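Local coordinates for protein M32 carboxypeptidase (Chitinophagaceae bacterium, PDB 7A03) that probably acts as a metal-dependent carboxypeptidase of the M32 (Taq) family, cutting amino acids from the C-terminal ends of peptides, at residues K20-R25 and E281-P286; H72-H77 and K86-S91; M261-I266 and V307-N312; R301-N306 and Q453-W458. All blocks are in the same frame, centred on the assembly; numbering follows the deposited sequence.

The four contacts form two pairs. Contacts 1 and 2 have centres 16 Å apart and touch: Gln282 OE1 lies 2.8 Å from Asn87 ND2, a probable hydrogen bond, and Pro286 packs on Leu90. Contacts 3 and 4, with centres 11 Å apart, share a salt bridge, Arg309 NH2 to Glu304 OE2 at 2.9 Å. Between the pairs the nearest atoms stay at least about 17 Å apart, and contacts 2 and 3 lie on opposite sides of the chain's centre. Helix 258-277, which enters contact 3, bears an HExxH sequence (His267, Glu268, His271), probably the metal site, though no metal is bound to it here; contact 4 reaches His267 through Glu304.

Contact 1: residues K20-R25 and E281-P286; sequences KIADVR and EQYGLP
Tyr283 lays its CE2 against the methyl of Ala22 on helix 9-37, with CB to CE2 at 3.8 Å. CG stands anti to the backbone N (chi1 173°), which extends the ring out to the helix, where Tyr283 OH donates to Asp23 OD1 at 2.6 Å. The carboxylate oxygen sits at the ring edge, near the ring plane, and accepts through its anti lone pair; the two flat groups are turned 42° apart. Asn26 ND2 is a second partner of the same hydroxyl. Tyr283 and Gly284 (phi 84°) are the central residues of a type II beta turn from Gln282 to Leu285, closed by Leu285 N to Gln282 O at 2.9 Å. Gly284 CA rests 3.6 Å from Ala22 CB, and a beta carbon on Gly284 would crowd that methyl. A phenylalanine in place of Tyr283 would probably keep the apolar touch on Ala22 but leave Asp23 OD1 without its hydroxyl donor. Gln19 NE2 secures the Tyr283 carbonyl to the same helix.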
loop_
_atom_site.group_PDB
_atom_site.type_symbol
_atom_site.label_atom_id
_atom_site.label_comp_id
_atom_site.label_asym_id
_atom_site.label_seq_id
_atom_site.Cartn_x
_atom_site.Cartn_y
_atom_site.Cartn_z
ATOM N N LYS A 20 -18.152 14.148 12.857
ATOM C CA LYS A 20 -17.861 15.489 12.346
ATOM C C LYS A 20 -16.433 15.572 11.805
ATOM O O LYS A 20 -16.191 16.074 10.688
ATOM C CB LYS A 20 -18.080 16.501 13.475
ATOM C CG LYS A 20 -17.714 17.940 13.140
ATOM C CD LYS A 20 -18.038 18.830 14.328
ATOM C CE LYS A 20 -17.477 20.223 14.136
ATOM N NZ LYS A 20 -17.743 21.068 15.337
ATOM N N ILE A 21 -15.470 15.043 12.577
ATOM C CA ILE A 21 -14.086 15.007 12.106
ATOM C C ILE A 21 -13.992 14.248 10.790
ATOM O O ILE A 21 -13.302 14.667 9.852
ATOM C CB ILE A 21 -13.178 14.382 13.180
ATOM C CG1 ILE A 21 -13.059 15.304 14.395
ATOM C CG2 ILE A 21 -11.793 14.069 12.611
ATOM C CD1 ILE A 21 -12.610 14.565 15.636
ATOM N N ALA A 22 -14.670 13.103 10.709
ATOM C CA ALA A 22 -14.625 12.302 9.492
ATOM C C ALA A 22 -15.239 13.048 8.314
ATOM O O ALA A 22 -14.768 12.918 7.180
ATOM C CB ALA A 22 -15.335 10.963 9.712
ATOM N N ASP A 23 -16.305 13.819 8.554
ATOM C CA ASP A 23 -16.884 14.626 7.482
ATOM C C ASP A 23 -15.860 15.596 6.919
ATOM O O ASP A 23 -15.742 15.748 5.692
ATOM C CB ASP A 23 -18.093 15.411 7.996
ATOM C CG ASP A 23 -19.298 14.548 8.235
ATOM O OD1 ASP A 23 -19.325 13.397 7.736
ATOM O OD2 ASP A 23 -20.235 15.009 8.913
ATOM N N VAL A 24 -15.120 16.275 7.801
ATOM C CA VAL A 24 -14.073 17.178 7.318
ATOM C C VAL A 24 -12.997 16.415 6.551
ATOM O O VAL A 24 -12.534 16.857 5.491
ATOM C CB VAL A 24 -13.470 18.003 8.468
ATOM C CG1 VAL A 24 -12.440 18.971 7.912
ATOM C CG2 VAL A 24 -14.566 18.766 9.216
ATOM N N ARG A 25 -12.559 15.271 7.084
ATOM C CA ARG A 25 -11.473 14.541 6.431
ATOM C C ARG A 25 -11.907 14.000 5.073
ATOM O O ARG A 25 -11.136 14.009 4.109
ATOM C CB ARG A 25 -10.952 13.431 7.349
ATOM C CG ARG A 25 -10.299 13.966 8.615
ATOM C CD ARG A 25 -9.180 13.079 9.146
ATOM N NE ARG A 25 -8.623 13.638 10.381
ATOM C CZ ARG A 25 -7.633 14.528 10.426
ATOM N NH1 ARG A 25 -7.075 14.967 9.304
ATOM N NH2 ARG A 25 -7.197 14.985 11.598
ATOM N N GLU A 281 -22.253 2.022 9.554
ATOM C CA GLU A 281 -22.594 2.428 10.916
ATOM C C GLU A 281 -21.364 2.777 11.747
ATOM O O GLU A 281 -21.504 3.418 12.797
ATOM C CB GLU A 281 -23.402 1.338 11.620
ATOM C CG GLU A 281 -24.377 1.867 12.671
ATOM C CD GLU A 281 -25.357 2.889 12.107
ATOM O OE1 GLU A 281 -25.790 2.733 10.943
ATOM O OE2 GLU A 281 -25.690 3.854 12.832
ATOM N N GLN A 282 -20.175 2.365 11.301
ATOM C CA GLN A 282 -18.923 2.662 11.975
ATOM C C GLN A 282 -18.166 3.802 11.326
ATOM O O GLN A 282 -16.984 3.999 11.627
ATOM C CB GLN A 282 -18.048 1.408 12.016
ATOM C CG GLN A 282 -18.606 0.347 12.898
ATOM C CD GLN A 282 -18.550 0.725 14.356
ATOM O OE1 GLN A 282 -17.497 1.139 14.859
ATOM N NE2 GLN A 282 -19.669 0.557 15.061
ATOM N N TYR A 283 -18.825 4.556 10.450
ATOM C CA TYR A 283 -18.218 5.704 9.790
ATOM C C TYR A 283 -17.544 6.617 10.810
ATOM O O TYR A 283 -18.151 6.997 11.813
ATOM C CB TYR A 283 -19.345 6.462 9.100
ATOM C CG TYR A 283 -18.964 7.796 8.492
ATOM C CD1 TYR A 283 -18.390 7.858 7.234
ATOM C CD2 TYR A 283 -19.192 8.996 9.174
ATOM C CE1 TYR A 283 -18.057 9.068 6.656
ATOM C CE2 TYR A 283 -18.860 10.207 8.595
ATOM C CZ TYR A 283 -18.292 10.236 7.347
ATOM O OH TYR A 283 -17.969 11.440 6.777
ATOM N N GLY A 284 -16.279 6.947 10.563
ATOM C CA GLY A 284 -15.549 7.835 11.447
ATOM C C GLY A 284 -14.911 7.187 12.655
ATOM O O GLY A 284 -14.171 7.863 13.378
ATOM N N LEU A 285 -15.146 5.899 12.894
ATOM C CA LEU A 285 -14.694 5.216 14.098
ATOM C C LEU A 285 -13.660 4.161 13.738
ATOM O O LEU A 285 -13.628 3.668 12.605
ATOM C CB LEU A 285 -15.879 4.536 14.796
ATOM C CG LEU A 285 -17.146 5.386 14.925
ATOM C CD1 LEU A 285 -18.244 4.625 15.662
ATOM C CD2 LEU A 285 -16.842 6.666 15.685
ATOM N N PRO A 286 -12.800 3.777 14.690
ATOM C CA PRO A 286 -11.739 2.815 14.348
ATOM C C PRO A 286 -12.257 1.520 13.749
ATOM O O PRO A 286 -11.647 0.990 12.815
ATOM C CB PRO A 286 -10.997 2.614 15.680
ATOM C CG PRO A 286 -11.235 3.917 16.426
ATOM C CD PRO A 286 -12.654 4.297 16.061
#

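Contact 2: residues H72-H77 and K86-S91; sequences HELHHH and KNIALS
This is a partly buried apolar contact in which Leu74 and His75 meet Ile88 and Ala89, and it joins two successive helices packed as a helical hairpin: helix 65-74 runs into a short connection, and helix 82-100 then passes back beside its end. The site is peripheral, its centre about 29 Å from the centre of the chain. No hydrogen bond crosses between 72-77 and 86-91, so the evidence for the fit lies in carbon contacts. The Leu74 and Ile88 side chains meet nearly perpendicular, and Ile88 CD1 touches Leu74 CD1 at 3.6 Å and Leu74 CB at 3.7 Å. With CG2 anti to its backbone N and CG1 beside it (chi1 -62°), Ile88 presents both branches to the other segment: CG2 lies 3.8 Å from Leu74 CB and 3.7 Å from His75 N. Leu74 also leans on Gln10 and Tyr14 of helix 9-37, which joins the pair to the N-terminal helix. A type I beta turn from Leu74 to His77, with His77 N bonded to Leu74 O at 3.2 Å, leads the chain away. At the exposed margin the His75 ring meets Ala89 with its edge, CE1 standing 4.0 Å from the Ala89 methyl CB.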
loop_
_atom_site.group_PDB
_atom_site.type_symbol
_atom_site.label_atom_id
_atom_site.label_comp_id
_atom_site.label_asym_id
_atom_site.label_seq_id
_atom_site.Cartn_x
_atom_site.Cartn_y
_atom_site.Cartn_z
ATOM N N HIS A 72 -11.493 9.670 27.954
ATOM C CA HIS A 72 -11.058 9.187 29.261
ATOM C C HIS A 72 -12.235 8.755 30.129
ATOM O O HIS A 72 -12.110 7.800 30.905
ATOM C CB HIS A 72 -10.208 10.260 29.937
ATOM C CG HIS A 72 -8.789 10.289 29.461
ATOM N ND1 HIS A 72 -7.920 9.236 29.651
ATOM C CD2 HIS A 72 -8.085 11.243 28.809
ATOM C CE1 HIS A 72 -6.743 9.537 29.133
ATOM N NE2 HIS A 72 -6.814 10.751 28.618
ATOM N N GLU A 73 -13.382 9.424 30.000
ATOM C CA GLU A 73 -14.576 8.992 30.722
ATOM C C GLU A 73 -15.098 7.665 30.182
ATOM O O GLU A 73 -15.462 6.771 30.952
ATOM C CB GLU A 73 -15.650 10.073 30.632
ATOM C CG GLU A 73 -17.025 9.647 31.106
ATOM C CD GLU A 73 -18.083 10.704 30.828
ATOM O OE1 GLU A 73 -17.815 11.620 30.016
ATOM O OE2 GLU A 73 -19.177 10.623 31.427
ATOM N N LEU A 74 -15.116 7.510 28.860
ATOM C CA LEU A 74 -15.642 6.297 28.254
ATOM C C LEU A 74 -14.725 5.100 28.454
ATOM O O LEU A 74 -15.198 3.956 28.391
ATOM C CB LEU A 74 -15.897 6.540 26.768
ATOM C CG LEU A 74 -17.156 7.370 26.529
ATOM C CD1 LEU A 74 -17.101 8.117 25.202
ATOM C CD2 LEU A 74 -18.346 6.442 26.582
ATOM N N HIS A 75 -13.430 5.335 28.686
ATOM C CA HIS A 75 -12.522 4.227 28.960
ATOM C C HIS A 75 -12.927 3.462 30.214
ATOM O O HIS A 75 -12.603 2.275 30.343
ATOM C CB HIS A 75 -11.085 4.734 29.088
ATOM C CG HIS A 75 -10.052 3.755 28.622
ATOM N ND1 HIS A 75 -10.225 2.963 27.507
ATOM C CD2 HIS A 75 -8.830 3.443 29.119
ATOM C CE1 HIS A 75 -9.156 2.205 27.337
ATOM N NE2 HIS A 75 -8.296 2.476 28.302
ATOM N N HIS A 76 -13.637 4.111 31.143
ATOM C CA HIS A 76 -14.057 3.470 32.385
ATOM C C HIS A 76 -15.505 2.990 32.359
ATOM O O HIS A 76 -16.109 2.819 33.424
ATOM C CB HIS A 76 -13.829 4.371 33.604
ATOM C CG HIS A 76 -12.558 5.159 33.556
ATOM N ND1 HIS A 76 -12.523 6.522 33.755
ATOM C CD2 HIS A 76 -11.277 4.776 33.336
ATOM C CE1 HIS A 76 -11.276 6.946 33.662
ATOM N NE2 HIS A 76 -10.500 5.907 33.405
ATOM N N HIS A 77 -16.073 2.763 31.177
ATOM C CA HIS A 77 -17.443 2.282 31.089
ATOM C C HIS A 77 -17.417 0.799 30.742
ATOM O O HIS A 77 -17.332 0.443 29.555
ATOM C CB HIS A 77 -18.227 3.065 30.033
ATOM C CG HIS A 77 -18.777 4.371 30.521
ATOM N ND1 HIS A 77 -20.125 4.662 30.513
ATOM C CD2 HIS A 77 -18.160 5.471 31.016
ATOM C CE1 HIS A 77 -20.316 5.879 30.988
ATOM N NE2 HIS A 77 -19.139 6.393 31.301
ATOM N N LYS A 86 -13.592 -1.154 21.953
ATOM C CA LYS A 86 -12.437 -1.106 21.066
ATOM C C LYS A 86 -12.312 0.263 20.404
ATOM O O LYS A 86 -11.205 0.805 20.291
ATOM C CB LYS A 86 -12.529 -2.224 20.018
ATOM C CG LYS A 86 -11.328 -2.296 19.065
ATOM C CD LYS A 86 -10.088 -2.808 19.781
ATOM C CE LYS A 86 -10.314 -4.210 20.352
ATOM N NZ LYS A 86 -9.084 -4.775 20.959
ATOM N N ASN A 87 -13.433 0.820 19.936
ATOM C CA ASN A 87 -13.434 2.175 19.380
ATOM C C ASN A 87 -12.855 3.182 20.355
ATOM O O ASN A 87 -11.979 3.977 19.996
ATOM C CB ASN A 87 -14.855 2.573 18.989
ATOM C CG ASN A 87 -15.271 1.990 17.655
ATOM O OD1 ASN A 87 -14.424 1.702 16.806
ATOM N ND2 ASN A 87 -16.576 1.836 17.449
ATOM N N ILE A 88 -13.335 3.156 21.603
ATOM C CA ILE A 88 -12.832 4.085 22.614
ATOM C C ILE A 88 -11.332 3.888 22.827
ATOM O O ILE A 88 -10.565 4.857 22.874
ATOM C CB ILE A 88 -13.624 3.941 23.928
ATOM C CG1 ILE A 88 -15.099 4.292 23.711
ATOM C CG2 ILE A 88 -13.026 4.826 25.021
ATOM C CD1 ILE A 88 -15.328 5.685 23.181
ATOM N N ALA A 89 -10.886 2.631 22.958
ATOM C CA ALA A 89 -9.472 2.372 23.242
ATOM C C ALA A 89 -8.577 2.838 22.095
ATOM O O ALA A 89 -7.532 3.476 22.316
ATOM C CB ALA A 89 -9.254 0.885 23.535
ATOM N N LEU A 90 -8.968 2.523 20.861
ATOM C CA LEU A 90 -8.153 2.899 19.712
ATOM C C LEU A 90 -8.161 4.404 19.513
ATOM O O LEU A 90 -7.123 5.003 19.208
ATOM C CB LEU A 90 -8.639 2.176 18.455
ATOM C CG LEU A 90 -8.315 0.681 18.451
ATOM C CD1 LEU A 90 -8.872 0.013 17.204
ATOM C CD2 LEU A 90 -6.817 0.476 18.556
ATOM N N SER A 91 -9.319 5.032 19.706
ATOM C CA SER A 91 -9.404 6.474 19.537
ATOM C C SER A 91 -8.585 7.184 20.607
ATOM O O SER A 91 -7.964 8.217 20.332
ATOM C CB SER A 91 -10.870 6.918 19.592
ATOM O OG SER A 91 -11.528 6.691 18.354
#

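Contact 3: residues M261-I266 and V307-N312; sequences MTWSCI and VGRSLN
Gly308 offers its carbonyl oxygen to the indole of Trp263: NE1 to O is 3.0 Å with an N-H...O angle of 157°, the donor well above the carbonyl plane. Trp314 NE1 also donates to it. Next along the chain, Arg309 runs extended from CG to NE (chi2 -172°), which carries its guanidinium over one face of the same indole. The planes lie 15° apart, and Arg309 CZ is 4.0 Å from the centroid of the Trp263 five-membered ring, a cation-pi stack. The guanidinium is held by Asn305 OD1 at NE, Glu304 OE2 at NH2 and Ile341 O at NH1, so its rotation is fixed. Thr262 CG2 lies over the opposite indole face. Ser310 ends the type I beta turn begun at Val307, its OG bonding Val307 O at 2.8 Å on an in-plane lone pair, and N-caps helix 311-324 at Phe313 N. Trp263 thus links this turn, which leads into the capped helix, to helix 258-277, bearer of the HExxH sequence characteristic of clan MA metallopeptidases.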
loop_
_atom_site.group_PDB
_atom_site.type_symbol
_atom_site.label_atom_id
_atom_site.label_comp_id
_atom_site.label_asym_id
_atom_site.label_seq_id
_atom_site.Cartn_x
_atom_site.Cartn_y
_atom_site.Cartn_z
ATOM N N MET A 261 -2.451 -0.885 -17.580
ATOM C CA MET A 261 -3.777 -0.554 -17.078
ATOM C C MET A 261 -4.459 -1.736 -16.413
ATOM O O MET A 261 -5.064 -1.578 -15.348
ATOM C CB MET A 261 -4.655 -0.001 -18.196
ATOM C CG MET A 261 -5.981 0.541 -17.700
ATOM S SD MET A 261 -7.413 0.058 -18.714
ATOM C CE MET A 261 -7.422 -1.724 -18.460
ATOM N N THR A 262 -4.422 -2.916 -17.051
ATOM C CA THR A 262 -5.253 -4.020 -16.586
ATOM C C THR A 262 -4.913 -4.373 -15.139
ATOM O O THR A 262 -5.806 -4.503 -14.280
ATOM C CB THR A 262 -5.094 -5.221 -17.527
ATOM O OG1 THR A 262 -5.868 -4.975 -18.714
ATOM C CG2 THR A 262 -5.576 -6.510 -16.876
ATOM N N TRP A 263 -3.615 -4.493 -14.850
ATOM C CA TRP A 263 -3.194 -4.840 -13.498
ATOM C C TRP A 263 -3.304 -3.661 -12.536
ATOM O O TRP A 263 -3.549 -3.880 -11.339
ATOM C CB TRP A 263 -1.813 -5.521 -13.495
ATOM C CG TRP A 263 -1.927 -6.897 -14.094
ATOM C CD1 TRP A 263 -2.183 -8.065 -13.440
ATOM C CD2 TRP A 263 -1.910 -7.219 -15.488
ATOM N NE1 TRP A 263 -2.297 -9.099 -14.343
ATOM C CE2 TRP A 263 -2.113 -8.605 -15.608
ATOM C CE3 TRP A 263 -1.703 -6.468 -16.649
ATOM C CZ2 TRP A 263 -2.137 -9.246 -16.841
ATOM C CZ3 TRP A 263 -1.736 -7.100 -17.866
ATOM C CH2 TRP A 263 -1.955 -8.473 -17.958
ATOM N N SER A 264 -3.154 -2.417 -13.015
ATOM C CA SER A 264 -3.468 -1.283 -12.145
ATOM C C SER A 264 -4.929 -1.348 -11.694
ATOM O O SER A 264 -5.255 -1.109 -10.519
ATOM C CB SER A 264 -3.217 0.039 -12.876
ATOM O OG SER A 264 -1.839 0.272 -13.087
ATOM N N CYS A 265 -5.826 -1.630 -12.640
ATOM C CA CYS A 265 -7.248 -1.663 -12.337
ATOM C C CYS A 265 -7.549 -2.769 -11.335
ATOM O O CYS A 265 -8.295 -2.565 -10.379
ATOM C CB CYS A 265 -7.999 -1.967 -13.630
ATOM S SG CYS A 265 -8.224 -0.556 -14.708
ATOM N N ILE A 266 -6.962 -3.960 -11.528
ATOM C CA ILE A 266 -7.241 -5.040 -10.579
ATOM C C ILE A 266 -6.689 -4.699 -9.198
ATOM O O ILE A 266 -7.331 -4.954 -8.165
ATOM C CB ILE A 266 -6.676 -6.376 -11.095
ATOM C CG1 ILE A 266 -7.300 -6.727 -12.462
ATOM C CG2 ILE A 266 -6.917 -7.477 -10.062
ATOM C CD1 ILE A 266 -6.599 -7.853 -13.170
ATOM N N VAL A 307 -4.473 -13.732 -7.622
ATOM C CA VAL A 307 -5.533 -13.996 -8.588
ATOM C C VAL A 307 -5.100 -13.524 -9.977
ATOM O O VAL A 307 -5.007 -14.323 -10.919
ATOM C CB VAL A 307 -6.849 -13.329 -8.148
ATOM C CG1 VAL A 307 -7.910 -13.570 -9.202
ATOM C CG2 VAL A 307 -7.280 -13.880 -6.788
ATOM N N GLY A 308 -4.795 -12.232 -10.106
ATOM C CA GLY A 308 -4.728 -11.584 -11.409
ATOM C C GLY A 308 -3.561 -11.985 -12.283
ATOM O O GLY A 308 -3.563 -11.651 -13.471
ATOM N N ARG A 309 -2.556 -12.666 -11.742
ATOM C CA ARG A 309 -1.455 -13.163 -12.559
ATOM C C ARG A 309 -1.430 -14.685 -12.624
ATOM O O ARG A 309 -0.465 -15.272 -13.136
ATOM C CB ARG A 309 -0.120 -12.597 -12.060
ATOM C CG ARG A 309 -0.022 -11.070 -12.196
ATOM C CD ARG A 309 1.393 -10.530 -11.889
ATOM N NE ARG A 309 1.318 -9.077 -11.742
ATOM C CZ ARG A 309 1.436 -8.193 -12.740
ATOM N NH1 ARG A 309 1.710 -8.591 -13.979
ATOM N NH2 ARG A 309 1.301 -6.900 -12.484
ATOM N N SER A 310 -2.474 -15.333 -12.120
ATOM C CA SER A 310 -2.509 -16.783 -12.007
ATOM C C SER A 310 -3.042 -17.422 -13.282
ATOM O O SER A 310 -3.805 -16.812 -14.042
ATOM C CB SER A 310 -3.378 -17.200 -10.825
ATOM O OG SER A 310 -4.754 -17.081 -11.139
ATOM N N LEU A 311 -2.605 -18.660 -13.519
ATOM C CA LEU A 311 -3.060 -19.386 -14.696
ATOM C C LEU A 311 -4.567 -19.611 -14.648
ATOM O O LEU A 311 -5.253 -19.461 -15.669
ATOM C CB LEU A 311 -2.312 -20.716 -14.815
ATOM C CG LEU A 311 -2.674 -21.542 -16.048
ATOM C CD1 LEU A 311 -2.325 -20.797 -17.313
ATOM C CD2 LEU A 311 -1.944 -22.871 -16.000
ATOM N N ASN A 312 -5.105 -19.938 -13.467
ATOM C CA ASN A 312 -6.541 -20.185 -13.338
ATOM C C ASN A 312 -7.362 -18.973 -13.746
ATOM O O ASN A 312 -8.372 -19.109 -14.439
ATOM C CB ASN A 312 -6.887 -20.589 -11.908
ATOM C CG ASN A 312 -6.632 -22.044 -11.641
ATOM O OD1 ASN A 312 -6.544 -22.855 -12.563
ATOM N ND2 ASN A 312 -6.495 -22.389 -10.368
#

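Contact 4: residues R301-N306 and Q453-W458; sequences RLWENN and QPLLEW
Glu304 OE1 is gripped by two donors, Arg301 NH2 at 2.8 Å in a salt bridge and His267 ND1 from helix 258-277. Because His267 belongs to an HExxH sequence, probably the metal-binding motif of this metallopeptidase, the bond is consistent with Glu304 acting as a second-shell residue that orients the His267 imidazole. The contact proper is where helix 293-307 and helix 453-462 run roughly antiparallel, their short segments at 148°. The axes approach no closer than 12.9 Å, and long side chains span the interval. In Leu455, CG anti to the backbone N (chi1 172°) directs the branched end toward the Trp303 indole, and CD2 lies over one face of it. Leu455 CD2 sits 3.8 Å from the centroid of the Trp303 six-membered ring, 16° off its normal, a CH-pi contact. Tyr452, Ile266 and Leu273 also touch the indole, wedging it among three parts of the fold. Replacing Trp303 by an alanine would probably open a gap beneath Leu455, taking away the ring face its CD2 rests on and freeing the side chain to change rotamer. Leu302 lies over the same indole face, and the two leucines run alongside in opposite directions, Leu302 CD2 3.9 Å from Leu455 CD2.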
loop_
_atom_site.group_PDB
_atom_site.type_symbol
_atom_site.label_atom_id
_atom_site.label_comp_id
_atom_site.label_asym_id
_atom_site.label_seq_id
_atom_site.Cartn_x
_atom_site.Cartn_y
_atom_site.Cartn_z
ATOM N N ARG A 301 -2.751 -6.627 -3.542
ATOM C CA ARG A 301 -1.866 -7.636 -4.107
ATOM C C ARG A 301 -2.560 -8.979 -4.296
ATOM O O ARG A 301 -2.228 -9.704 -5.242
ATOM C CB ARG A 301 -0.631 -7.825 -3.226
ATOM C CG ARG A 301 0.321 -6.629 -3.230
ATOM C CD ARG A 301 0.826 -6.253 -4.622
ATOM N NE ARG A 301 1.965 -5.342 -4.511
ATOM C CZ ARG A 301 2.539 -4.697 -5.521
ATOM N NH1 ARG A 301 3.603 -3.949 -5.280
ATOM N NH2 ARG A 301 2.094 -4.820 -6.769
ATOM N N LEU A 302 -3.498 -9.337 -3.403
ATOM C CA LEU A 302 -4.191 -10.609 -3.555
ATOM C C LEU A 302 -4.953 -10.627 -4.862
ATOM O O LEU A 302 -4.901 -11.620 -5.608
ATOM C CB LEU A 302 -5.146 -10.840 -2.384
ATOM C CG LEU A 302 -5.958 -12.144 -2.373
ATOM C CD1 LEU A 302 -6.202 -12.584 -0.935
ATOM C CD2 LEU A 302 -7.291 -11.977 -3.090
ATOM N N TRP A 303 -5.652 -9.524 -5.172
ATOM C CA TRP A 303 -6.372 -9.526 -6.442
ATOM C C TRP A 303 -5.442 -9.343 -7.638
ATOM O O TRP A 303 -5.602 -10.024 -8.662
ATOM C CB TRP A 303 -7.455 -8.456 -6.431
ATOM C CG TRP A 303 -8.643 -8.792 -5.588
ATOM C CD1 TRP A 303 -8.869 -8.415 -4.299
ATOM C CD2 TRP A 303 -9.789 -9.556 -5.988
ATOM N NE1 TRP A 303 -10.096 -8.871 -3.874
ATOM C CE2 TRP A 303 -10.667 -9.598 -4.888
ATOM C CE3 TRP A 303 -10.155 -10.214 -7.173
ATOM C CZ2 TRP A 303 -11.900 -10.248 -4.938
ATOM C CZ3 TRP A 303 -11.387 -10.865 -7.216
ATOM C CH2 TRP A 303 -12.233 -10.889 -6.104
ATOM N N GLU A 304 -4.446 -8.463 -7.525
ATOM C CA GLU A 304 -3.596 -8.179 -8.675
ATOM C C GLU A 304 -2.779 -9.398 -9.082
ATOM O O GLU A 304 -2.621 -9.682 -10.277
ATOM C CB GLU A 304 -2.661 -7.009 -8.354
ATOM C CG GLU A 304 -1.759 -6.657 -9.529
ATOM C CD GLU A 304 -0.524 -5.878 -9.135
ATOM O OE1 GLU A 304 -0.393 -5.532 -7.944
ATOM O OE2 GLU A 304 0.327 -5.629 -10.024
ATOM N N ASN A 305 -2.240 -10.113 -8.098
ATOM C CA ASN A 305 -1.182 -11.085 -8.325
ATOM C C ASN A 305 -1.622 -12.512 -8.033
ATOM O O ASN A 305 -1.645 -13.336 -8.947
ATOM C CB ASN A 305 0.036 -10.696 -7.484
ATOM C CG ASN A 305 0.752 -9.476 -8.041
ATOM O OD1 ASN A 305 0.487 -9.048 -9.173
ATOM N ND2 ASN A 305 1.656 -8.899 -7.250
ATOM N N ASN A 306 -1.978 -12.824 -6.784
ATOM C CA ASN A 306 -2.371 -14.197 -6.459
ATOM C C ASN A 306 -3.564 -14.654 -7.289
ATOM O O ASN A 306 -3.660 -15.839 -7.637
ATOM C CB ASN A 306 -2.661 -14.325 -4.969
ATOM C CG ASN A 306 -1.504 -13.852 -4.126
ATOM O OD1 ASN A 306 -1.274 -12.653 -3.995
ATOM N ND2 ASN A 306 -0.730 -14.797 -3.600
ATOM N N GLN A 453 -17.140 -14.316 -7.054
ATOM C CA GLN A 453 -17.988 -14.108 -5.886
ATOM C C GLN A 453 -17.597 -14.951 -4.678
ATOM O O GLN A 453 -17.619 -14.407 -3.563
ATOM C CB GLN A 453 -19.465 -14.264 -6.271
ATOM C CG GLN A 453 -20.449 -13.871 -5.159
ATOM C CD GLN A 453 -20.670 -15.000 -4.167
ATOM O OE1 GLN A 453 -20.461 -16.177 -4.485
ATOM N NE2 GLN A 453 -21.069 -14.649 -2.951
ATOM N N PRO A 454 -17.244 -16.238 -4.798
ATOM C CA PRO A 454 -16.827 -16.967 -3.586
ATOM C C PRO A 454 -15.616 -16.362 -2.897
ATOM O O PRO A 454 -15.560 -16.343 -1.658
ATOM C CB PRO A 454 -16.584 -18.395 -4.094
ATOM C CG PRO A 454 -17.501 -18.503 -5.273
ATOM C CD PRO A 454 -17.423 -17.152 -5.941
ATOM N N LEU A 455 -14.667 -15.825 -3.667
ATOM C CA LEU A 455 -13.513 -15.172 -3.057
ATOM C C LEU A 455 -13.920 -13.878 -2.356
ATOM O O LEU A 455 -13.489 -13.617 -1.220
ATOM C CB LEU A 455 -12.443 -14.911 -4.113
ATOM C CG LEU A 455 -11.281 -14.055 -3.609
ATOM C CD1 LEU A 455 -10.514 -14.755 -2.508
ATOM C CD2 LEU A 455 -10.381 -13.731 -4.755
ATOM N N LEU A 456 -14.755 -13.056 -3.018
ATOM C CA LEU A 456 -15.192 -11.807 -2.396
ATOM C C LEU A 456 -15.975 -12.095 -1.122
ATOM O O LEU A 456 -15.786 -11.424 -0.108
ATOM C CB LEU A 456 -16.021 -10.962 -3.369
ATOM C CG LEU A 456 -16.505 -9.648 -2.741
ATOM C CD1 LEU A 456 -15.336 -8.815 -2.265
ATOM C CD2 LEU A 456 -17.344 -8.885 -3.752
ATOM N N GLU A 457 -16.853 -13.098 -1.157
ATOM C CA GLU A 457 -17.577 -13.502 0.041
ATOM C C GLU A 457 -16.623 -13.890 1.168
ATOM O O GLU A 457 -16.822 -13.491 2.325
ATOM C CB GLU A 457 -18.519 -14.657 -0.296
ATOM C CG GLU A 457 -19.326 -15.144 0.890
ATOM C CD GLU A 457 -20.197 -16.328 0.560
ATOM O OE1 GLU A 457 -19.751 -17.210 -0.207
ATOM O OE2 GLU A 457 -21.339 -16.366 1.057
ATOM N N TRP A 458 -15.589 -14.685 0.864
ATOM C CA TRP A 458 -14.633 -15.044 1.911
ATOM C C TRP A 458 -13.968 -13.803 2.509
ATOM O O TRP A 458 -13.838 -13.676 3.738
ATOM C CB TRP A 458 -13.604 -16.030 1.348
ATOM C CG TRP A 458 -12.661 -16.560 2.370
ATOM C CD1 TRP A 458 -12.842 -17.653 3.175
ATOM C CD2 TRP A 458 -11.368 -16.033 2.689
ATOM N NE1 TRP A 458 -11.739 -17.831 3.977
ATOM C CE2 TRP A 458 -10.824 -16.846 3.702
ATOM C CE3 TRP A 458 -10.620 -14.940 2.225
ATOM C CZ2 TRP A 458 -9.571 -16.615 4.248
ATOM C CZ3 TRP A 458 -9.367 -14.713 2.768
ATOM C CH2 TRP A 458 -8.859 -15.546 3.778
#